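VAO-type flavoprotein oxidase VAO615 (Myceliophthora thermophila, PDB 6F72) binds one FAD bicovalently and is probably an oxidoreductase that, once reduced, reacts rapidly with oxygen, though no substrate has been identified. Local coordinates at residues A[227-239]-A[512-524]. Numbering follows the deposited sequence.
Sequences IVGGYTQGGGHSI and GGSVYLNEANHLY. With FAD (flavin-adenine dinucleotide), chain E.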
ATOM      1  N   ILE A 227       1.777  -0.178  -8.445  1.00 21.69           N
ATOM      2  CA  ILE A 227       3.162   0.315  -8.289  1.00 21.46           C
ATOM      3  C   ILE A 227       3.325   1.827  -8.471  1.00 21.15           C
ATOM      4  O   ILE A 227       4.126   2.437  -7.779  1.00 21.05           O
ATOM      5  CB  ILE A 227       4.178  -0.505  -9.139  1.00 21.79           C
ATOM      6  CG1 ILE A 227       5.606  -0.320  -8.615  1.00 21.79           C
ATOM      7  CG2 ILE A 227       4.046  -0.230 -10.641  1.00 21.91           C
ATOM      8  CD1 ILE A 227       6.628  -1.232  -9.266  1.00 22.23           C
ATOM      9  N   VAL A 228       2.543   2.418  -9.366  1.00 21.00           N
ATOM     10  CA  VAL A 228       2.610   3.849  -9.703  1.00 20.75           C
ATOM     11  C   VAL A 228       1.699   4.673  -8.779  1.00 20.48           C
ATOM     12  O   VAL A 228       1.821   5.899  -8.691  1.00 20.31           O
ATOM     13  CB  VAL A 228       2.240   4.059 -11.193  1.00 21.10           C
ATOM     14  CG1 VAL A 228       2.514   5.494 -11.659  1.00 21.17           C
ATOM     15  CG2 VAL A 228       3.017   3.079 -12.072  1.00 21.35           C
ATOM     16  N   GLY A 229       0.788   3.987  -8.087  1.00 20.36           N
ATOM     17  CA  GLY A 229      -0.203   4.646  -7.243  1.00 20.28           C
ATOM     18  C   GLY A 229       0.302   4.989  -5.850  1.00 20.07           C
ATOM     19  O   GLY A 229       1.428   5.467  -5.680  1.00 20.01           O
ATOM     20  N   GLY A 230      -0.530   4.713  -4.846  1.00 20.09           N
ATOM     21  CA  GLY A 230      -0.225   5.019  -3.448  1.00 19.88           C
ATOM     22  C   GLY A 230       0.993   4.302  -2.922  1.00 19.78           C
ATOM     23  O   GLY A 230       1.603   4.766  -1.957  1.00 19.80           O
ATOM     24  N   TYR A 231       1.339   3.177  -3.550  1.00 19.73           N
ATOM     25  CA  TYR A 231       2.537   2.405  -3.224  1.00 19.75           C
ATOM     26  C   TYR A 231       3.853   3.232  -3.314  1.00 19.63           C
ATOM     27  O   TYR A 231       4.518   3.464  -2.291  1.00 19.66           O
ATOM     28  CB  TYR A 231       2.619   1.129  -4.081  1.00 19.90           C
ATOM     29  CG  TYR A 231       3.911   0.377  -3.869  1.00 20.09           C
ATOM     30  CD1 TYR A 231       4.077  -0.475  -2.762  1.00 20.26           C
ATOM     31  CD2 TYR A 231       5.007   0.564  -4.744  1.00 20.07           C
ATOM     32  CE1 TYR A 231       5.281  -1.144  -2.553  1.00 20.52           C
ATOM     33  CE2 TYR A 231       6.199  -0.103  -4.550  1.00 20.28           C
ATOM     34  CZ  TYR A 231       6.349  -0.933  -3.451  1.00 20.53           C
ATOM     35  OH  TYR A 231       7.543  -1.580  -3.266  1.00 20.78           O
ATOM     36  N   THR A 232       4.201   3.696  -4.515  1.00 19.50           N
ATOM     37  CA  THR A 232       5.425   4.474  -4.686  1.00 19.45           C
ATOM     38  C   THR A 232       5.239   5.863  -4.081  1.00 19.39           C
ATOM     39  O   THR A 232       6.134   6.369  -3.428  1.00 19.43           O
ATOM     40  CB  THR A 232       5.917   4.545  -6.160  1.00 19.46           C
ATOM     41  OG1 THR A 232       6.278   3.237  -6.619  1.00 19.53           O
ATOM     42  CG2 THR A 232       7.142   5.388  -6.251  1.00 19.49           C
ATOM     43  N   GLN A 233       4.070   6.462  -4.283  1.00 19.40           N
ATOM     44  CA  GLN A 233       3.811   7.816  -3.782  1.00 19.48           C
ATOM     45  C   GLN A 233       3.904   7.938  -2.257  1.00 19.66           C
ATOM     46  O   GLN A 233       4.304   8.984  -1.741  1.00 19.74           O
ATOM     47  CB  GLN A 233       2.456   8.314  -4.286  1.00 19.47           C
ATOM     48  CG  GLN A 233       2.485   8.696  -5.773  1.00 19.47           C
ATOM     49  CD  GLN A 233       1.125   9.034  -6.346  1.00 19.58           C
ATOM     50  OE1 GLN A 233       0.471   9.978  -5.893  1.00 19.68           O
ATOM     51  NE2 GLN A 233       0.713   8.300  -7.392  1.00 19.59           N
ATOM     52  N   GLY A 234       3.549   6.866  -1.549  1.00 19.76           N
ATOM     53  CA  GLY A 234       3.633   6.849  -0.091  1.00 20.10           C
ATOM     54  C   GLY A 234       4.912   6.261   0.495  1.00 20.35           C
ATOM     55  O   GLY A 234       5.019   6.097   1.726  1.00 20.67           O
ATOM     56  N   GLY A 235       5.871   5.917  -0.356  1.00 20.36           N
ATOM     57  CA  GLY A 235       7.092   5.270   0.111  1.00 20.70           C
ATOM     58  C   GLY A 235       7.368   4.033  -0.703  1.00 20.79           C
ATOM     59  O   GLY A 235       8.017   4.118  -1.763  1.00 20.77           O
ATOM     60  N   GLY A 236       6.863   2.896  -0.218  1.00 20.92           N
ATOM     61  CA  GLY A 236       6.898   1.644  -0.966  1.00 21.08           C
ATOM     62  C   GLY A 236       8.070   0.754  -0.611  1.00 21.56           C
ATOM     63  O   GLY A 236       9.160   0.875  -1.192  1.00 21.48           O
ATOM     64  N   HIS A 237       7.853  -0.158   0.334  1.00 22.00           N
ATOM     65  CA  HIS A 237       8.888  -1.135   0.642  1.00 22.56           C
ATOM     66  C   HIS A 237       8.787  -2.387  -0.234  1.00 22.59           C
ATOM     67  O   HIS A 237       7.765  -2.631  -0.890  1.00 22.37           O
ATOM     68  CB  HIS A 237       8.932  -1.443   2.137  1.00 23.29           C
ATOM     69  CG  HIS A 237       7.970  -2.500   2.576  1.00 23.85           C
ATOM     70  ND1 HIS A 237       6.665  -2.221   2.932  1.00 23.85           N
ATOM     71  CD2 HIS A 237       8.132  -3.837   2.747  1.00 24.44           C
ATOM     72  CE1 HIS A 237       6.061  -3.343   3.285  1.00 24.35           C
ATOM     73  NE2 HIS A 237       6.930  -4.336   3.187  1.00 24.71           N
ATOM     74  N   SER A 238       9.860  -3.165  -0.235  1.00 22.87           N
ATOM     75  CA  SER A 238      10.063  -4.259  -1.168  1.00 23.09           C
ATOM     76  C   SER A 238      11.118  -5.172  -0.582  1.00 23.72           C
ATOM     77  O   SER A 238      11.976  -4.714   0.190  1.00 23.99           O
ATOM     78  CB  SER A 238      10.573  -3.698  -2.508  1.00 22.85           C
ATOM     79  OG  SER A 238      10.944  -4.714  -3.430  1.00 23.02           O
ATOM     80  N   ILE A 239      11.081  -6.448  -0.968  1.00 24.06           N
ATOM     81  CA  ILE A 239      12.136  -7.419  -0.613  1.00 24.69           C
ATOM     82  C   ILE A 239      13.482  -7.057  -1.295  1.00 24.83           C
ATOM     83  O   ILE A 239      14.548  -7.587  -0.954  1.00 25.41           O
ATOM     84  CB  ILE A 239      11.691  -8.887  -0.893  1.00 25.14           C
ATOM     85  CG1 ILE A 239      11.352  -9.104  -2.389  1.00 24.94           C
ATOM     86  CG2 ILE A 239      10.509  -9.266   0.011  1.00 25.13           C
ATOM     87  CD1 ILE A 239      11.278 -10.556  -2.840  1.00 25.47           C
ATOM     88  N   GLY A 512      11.476   6.664  18.352  1.00 24.19           N
ATOM     89  CA  GLY A 512      12.316   7.023  17.177  1.00 23.89           C
ATOM     90  C   GLY A 512      11.866   6.376  15.877  1.00 23.27           C
ATOM     91  O   GLY A 512      12.382   6.679  14.805  1.00 23.08           O
ATOM     92  N   GLY A 513      10.912   5.457  15.977  1.00 23.09           N
ATOM     93  CA  GLY A 513      10.274   4.858  14.811  1.00 22.55           C
ATOM     94  C   GLY A 513       9.130   5.702  14.292  1.00 22.14           C
ATOM     95  O   GLY A 513       8.934   6.845  14.719  1.00 22.24           O
ATOM     96  N   SER A 514       8.367   5.148  13.359  1.00 21.76           N
ATOM     97  CA  SER A 514       7.245   5.884  12.786  1.00 21.47           C
ATOM     98  C   SER A 514       6.195   4.903  12.286  1.00 21.27           C
ATOM     99  O   SER A 514       6.419   3.685  12.305  1.00 21.31           O
ATOM    100  CB  SER A 514       7.727   6.796  11.645  1.00 21.24           C
ATOM    101  OG  SER A 514       8.092   6.015  10.524  1.00 20.98           O
ATOM    102  N   VAL A 515       5.060   5.444  11.845  1.00 21.12           N
ATOM    103  CA  VAL A 515       3.986   4.637  11.262  1.00 20.93           C
ATOM    104  C   VAL A 515       3.995   4.895   9.760  1.00 20.58           C
ATOM    105  O   VAL A 515       3.962   6.043   9.292  1.00 20.56           O
ATOM    106  CB  VAL A 515       2.610   4.872  11.953  1.00 21.10           C
ATOM    107  CG1 VAL A 515       1.540   3.896  11.460  1.00 20.89           C
ATOM    108  CG2 VAL A 515       2.736   4.689  13.460  1.00 21.49           C
ATOM    109  N   TYR A 516       4.135   3.805   9.016  1.00 20.43           N
ATOM    110  CA  TYR A 516       4.143   3.837   7.569  1.00 20.07           C
ATOM    111  C   TYR A 516       2.762   4.321   7.113  1.00 19.94           C
ATOM    112  O   TYR A 516       1.735   3.739   7.504  1.00 19.90           O
ATOM    113  CB  TYR A 516       4.495   2.447   7.049  1.00 20.04           C
ATOM    114  CG  TYR A 516       4.531   2.267   5.542  1.00 19.88           C
ATOM    115  CD1 TYR A 516       4.876   3.320   4.669  1.00 19.79           C
ATOM    116  CD2 TYR A 516       4.254   1.017   4.981  1.00 19.90           C
ATOM    117  CE1 TYR A 516       4.911   3.122   3.284  1.00 19.67           C
ATOM    118  CE2 TYR A 516       4.288   0.811   3.608  1.00 19.80           C
ATOM    119  CZ  TYR A 516       4.630   1.856   2.758  1.00 19.71           C
ATOM    120  OH  TYR A 516       4.646   1.628   1.385  1.00 19.64           O
ATOM    121  N   LEU A 517       2.728   5.409   6.332  1.00 19.80           N
ATOM    122  CA  LEU A 517       1.443   6.055   5.974  1.00 19.73           C
ATOM    123  C   LEU A 517       0.522   5.150   5.142  1.00 19.70           C
ATOM    124  O   LEU A 517      -0.706   5.361   5.094  1.00 19.62           O
ATOM    125  CB  LEU A 517       1.671   7.408   5.276  1.00 19.65           C
ATOM    126  CG  LEU A 517       2.235   7.465   3.848  1.00 19.53           C
ATOM    127  CD1 LEU A 517       1.141   7.210   2.799  1.00 19.30           C
ATOM    128  CD2 LEU A 517       2.962   8.782   3.563  1.00 19.57           C
ATOM    129  N   ASN A 518       1.136   4.176   4.465  1.00 19.78           N
ATOM    130  CA  ASN A 518       0.407   3.232   3.614  1.00 19.86           C
ATOM    131  C   ASN A 518      -0.276   2.126   4.404  1.00 20.04           C
ATOM    132  O   ASN A 518      -1.265   1.570   3.945  1.00 20.00           O
ATOM    133  CB  ASN A 518       1.317   2.619   2.543  1.00 19.91           C
ATOM    134  CG  ASN A 518       1.330   3.425   1.231  1.00 19.93           C
ATOM    135  OD1 ASN A 518       0.326   4.023   0.834  1.00 19.95           O
ATOM    136  ND2 ASN A 518       2.473   3.429   0.557  1.00 19.97           N
ATOM    137  N   GLU A 519       0.243   1.813   5.594  1.00 20.27           N
ATOM    138  CA  GLU A 519      -0.273   0.697   6.391  1.00 20.53           C
ATOM    139  C   GLU A 519      -0.571   1.177   7.800  1.00 20.60           C
ATOM    140  O   GLU A 519       0.222   0.987   8.716  1.00 20.72           O
ATOM    141  CB  GLU A 519       0.720  -0.474   6.369  1.00 20.93           C
ATOM    142  CG  GLU A 519       1.069  -0.938   4.956  1.00 21.19           C
ATOM    143  CD  GLU A 519       1.913  -2.195   4.928  1.00 21.68           C
ATOM    144  OE1 GLU A 519       2.885  -2.305   5.708  1.00 22.06           O
ATOM    145  OE2 GLU A 519       1.600  -3.084   4.108  1.00 21.98           O
ATOM    146  N   ALA A 520      -1.691   1.874   7.936  1.00 20.45           N
ATOM    147  CA  ALA A 520      -2.160   2.395   9.216  1.00 20.48           C
ATOM    148  C   ALA A 520      -3.688   2.346   9.273  1.00 20.46           C
ATOM    149  O   ALA A 520      -4.339   2.030   8.273  1.00 20.28           O
ATOM    150  CB  ALA A 520      -1.683   3.816   9.409  1.00 20.46           C
ATOM    151  N   ASN A 521      -4.238   2.649  10.451  1.00 20.56           N
ATOM    152  CA  ASN A 521      -5.661   2.798  10.633  1.00 20.57           C
ATOM    153  C   ASN A 521      -6.079   4.241  10.376  1.00 20.47           C
ATOM    154  O   ASN A 521      -5.404   5.157  10.816  1.00 20.45           O
ATOM    155  CB  ASN A 521      -6.036   2.385  12.060  1.00 20.91           C
ATOM    156  CG  ASN A 521      -7.534   2.252  12.244  1.00 21.00           C
ATOM    157  OD1 ASN A 521      -8.244   3.247  12.400  1.00 21.05           O
ATOM    158  ND2 ASN A 521      -8.020   1.026  12.229  1.00 21.08           N
ATOM    159  N   HIS A 522      -7.207   4.428   9.683  1.00 20.35           N
ATOM    160  CA  HIS A 522      -7.772   5.762   9.390  1.00 20.42           C
ATOM    161  C   HIS A 522      -8.197   6.606  10.598  1.00 20.82           C
ATOM    162  O   HIS A 522      -8.398   7.820  10.462  1.00 20.90           O
ATOM    163  CB  HIS A 522      -8.980   5.623   8.469  1.00 20.40           C
ATOM    164  CG  HIS A 522     -10.159   4.970   9.122  1.00 20.63           C
ATOM    165  ND1 HIS A 522     -11.434   5.492   9.050  1.00 20.86           N
ATOM    166  CD2 HIS A 522     -10.254   3.835   9.860  1.00 20.71           C
ATOM    167  CE1 HIS A 522     -12.267   4.696   9.700  1.00 21.05           C
ATOM    168  NE2 HIS A 522     -11.575   3.685  10.198  1.00 20.95           N
ATOM    169  N   LEU A 523      -8.394   5.963  11.752  1.00 21.14           N
ATOM    170  CA  LEU A 523      -8.774   6.670  12.979  1.00 21.64           C
ATOM    171  C   LEU A 523      -7.576   7.016  13.876  1.00 21.88           C
ATOM    172  O   LEU A 523      -7.737   7.747  14.871  1.00 22.29           O
ATOM    173  CB  LEU A 523      -9.814   5.884  13.770  1.00 21.90           C
ATOM    174  CG  LEU A 523     -11.127   5.470  13.096  1.00 21.88           C
ATOM    175  CD1 LEU A 523     -11.792   4.408  13.970  1.00 22.17           C
ATOM    176  CD2 LEU A 523     -12.063   6.650  12.829  1.00 22.05           C
ATOM    177  N   TYR A 524      -6.386   6.514  13.514  1.00 21.73           N
ATOM    178  CA  TYR A 524      -5.136   6.764  14.272  1.00 21.95           C
ATOM    179  C   TYR A 524      -4.885   8.258  14.455  1.00 22.17           C
ATOM    180  O   TYR A 524      -4.759   9.005  13.484  1.00 22.06           O
ATOM    181  CB  TYR A 524      -3.957   6.069  13.578  1.00 21.63           C
ATOM    182  CG  TYR A 524      -2.581   6.377  14.132  1.00 21.75           C
ATOM    183  CD1 TYR A 524      -2.270   6.140  15.474  1.00 22.16           C
ATOM    184  CD2 TYR A 524      -1.568   6.882  13.298  1.00 21.49           C
ATOM    185  CE1 TYR A 524      -1.002   6.424  15.971  1.00 22.30           C
ATOM    186  CE2 TYR A 524      -0.296   7.147  13.791  1.00 21.56           C
ATOM    187  CZ  TYR A 524      -0.025   6.918  15.125  1.00 22.00           C
ATOM    188  OH  TYR A 524       1.233   7.186  15.639  1.00 22.21           O
TER
HETATM  189  PA  FAD E 601      -5.358   2.744  -4.156  1.00 27.71           P
HETATM  190  O1A FAD E 601      -6.253   2.505  -2.967  1.00 29.18           O
HETATM  191  O2A FAD E 601      -6.022   2.730  -5.504  1.00 28.96           O
HETATM  192  O5B FAD E 601      -4.594   4.140  -3.934  1.00 27.29           O
HETATM  193  C5B FAD E 601      -4.036   4.506  -2.671  1.00 25.55           C
HETATM  194  C4B FAD E 601      -3.933   6.019  -2.524  1.00 24.27           C
HETATM  195  O4B FAD E 601      -3.158   6.554  -3.599  1.00 24.31           O
HETATM  196  C3B FAD E 601      -5.262   6.749  -2.562  1.00 23.62           C
HETATM  197  O3B FAD E 601      -5.153   7.856  -1.658  1.00 22.80           O
HETATM  198  C2B FAD E 601      -5.381   7.268  -3.985  1.00 23.16           C
HETATM  199  O2B FAD E 601      -6.142   8.476  -4.051  1.00 22.94           O
HETATM  200  C1B FAD E 601      -3.928   7.498  -4.363  1.00 23.87           C
HETATM  201  N9A FAD E 601      -3.617   7.272  -5.795  1.00 23.54           N
HETATM  202  C8A FAD E 601      -3.464   6.068  -6.387  1.00 23.37           C
HETATM  203  N7A FAD E 601      -3.141   6.215  -7.696  1.00 23.09           N
HETATM  204  C5A FAD E 601      -3.076   7.532  -7.947  1.00 23.16           C
HETATM  205  C6A FAD E 601      -2.784   8.373  -9.130  1.00 22.71           C
HETATM  206  N6A FAD E 601      -2.506   7.786 -10.315  1.00 22.98           N
HETATM  207  N1A FAD E 601      -2.821   9.717  -8.984  1.00 22.39           N
HETATM  208  C2A FAD E 601      -3.107  10.308  -7.803  1.00 23.03           C
HETATM  209  N3A FAD E 601      -3.377   9.598  -6.679  1.00 23.47           N
HETATM  210  C4A FAD E 601      -3.378   8.233  -6.690  1.00 23.16           C
HETATM  211  N1  FAD E 601       2.882  -1.685   0.738  1.00 30.38           N
HETATM  212  C2  FAD E 601       4.220  -1.886   0.840  1.00 30.63           C
HETATM  213  O2  FAD E 601       4.971  -0.898   1.018  1.00 30.15           O
HETATM  214  N3  FAD E 601       4.763  -3.121   0.756  1.00 31.27           N
HETATM  215  C4  FAD E 601       4.041  -4.239   0.581  1.00 30.35           C
HETATM  216  O4  FAD E 601       4.587  -5.364   0.513  1.00 30.68           O
HETATM  217  C4X FAD E 601       2.573  -4.098   0.450  1.00 29.87           C
HETATM  218  N5  FAD E 601       1.773  -5.168   0.256  1.00 29.64           N
HETATM  219  C5X FAD E 601       0.420  -5.035   0.142  1.00 28.29           C
HETATM  220  C6  FAD E 601      -0.398  -6.167  -0.064  1.00 25.79           C
HETATM  221  C7  FAD E 601      -1.795  -5.997  -0.183  1.00 25.45           C
HETATM  222  C7M FAD E 601      -2.658  -7.229  -0.395  1.00 26.35           C
HETATM  223  C8  FAD E 601      -2.407  -4.621  -0.105  1.00 24.56           C
HETATM  224  C8M FAD E 601      -3.884  -4.323  -0.319  1.00 20.20           C
HETATM  225  C9  FAD E 601      -1.580  -3.520   0.096  1.00 26.36           C
HETATM  226  C9A FAD E 601      -0.196  -3.667   0.224  1.00 27.54           C
HETATM  227  N10 FAD E 601       0.632  -2.534   0.408  1.00 28.38           N
HETATM  228  C10 FAD E 601       2.024  -2.719   0.543  1.00 29.56           C
HETATM  229  C1' FAD E 601       0.035  -1.207   0.540  1.00 27.94           C
HETATM  230  C2' FAD E 601       0.140  -0.248  -0.607  1.00 27.79           C
HETATM  231  O2' FAD E 601       1.482   0.233  -0.647  1.00 29.04           O
HETATM  232  C3' FAD E 601      -0.828   0.881  -0.274  1.00 26.83           C
HETATM  233  O3' FAD E 601      -2.121   0.360   0.102  1.00 27.33           O
HETATM  234  C4' FAD E 601      -0.974   1.847  -1.440  1.00 25.74           C
HETATM  235  O4' FAD E 601      -1.692   3.005  -1.011  1.00 24.49           O
HETATM  236  C5' FAD E 601      -1.633   1.180  -2.649  1.00 26.27           C
HETATM  237  O5' FAD E 601      -1.857   2.112  -3.695  1.00 27.08           O
HETATM  238  P   FAD E 601      -2.812   1.710  -4.922  1.00 26.78           P
HETATM  239  O1P FAD E 601      -2.406   0.354  -5.424  1.00 24.13           O
HETATM  240  O2P FAD E 601      -2.836   2.921  -5.825  1.00 27.14           O
HETATM  241  O3P FAD E 601      -4.244   1.587  -4.185  1.00 27.06           O
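Y516 and N518, on the type I turn Y516–E519 of the berberine-like region, meet the C-terminal end of helix 227-233 and its glycine loop, lining part of the FAD pocket of this VAO-type fold. The tight part is polar and buried. N518 ND2 donates to G230 O at 3.0 Å, from above the carbonyl plane; G234 N reaches the same oxygen from the opposite face. The second amide hydrogen goes to Y516 OH at 2.9 Å, nearly straight at 167°, while OD1 accepts from the ribityl O4' of FAD, so an asparagine, donor and acceptor in one flat group, suits the place and its rotation is fixed. With CG anti to the backbone N (chi1 179°), the Y516 ring is sent across toward the glycine loop, where its hydroxyl donates to FAD O2 at 2.6 Å and receives a weak bond from G236 N. A phenylalanine here would probably leave flavin O2 with H237 N but without the phenol, and N518 ND2 without one acceptor. Glycine suits G234, where a CB would collide with N518 and L517, and G230, where it would meet FAD; G235 and G236 also have backbone angles that favour glycine. The looser edge is apolar and still buried, solvent being reached only farther along the loop, at L523: here L517 merely rests its methyls on G234, CD1 lying 3.8 Å from G234 CA.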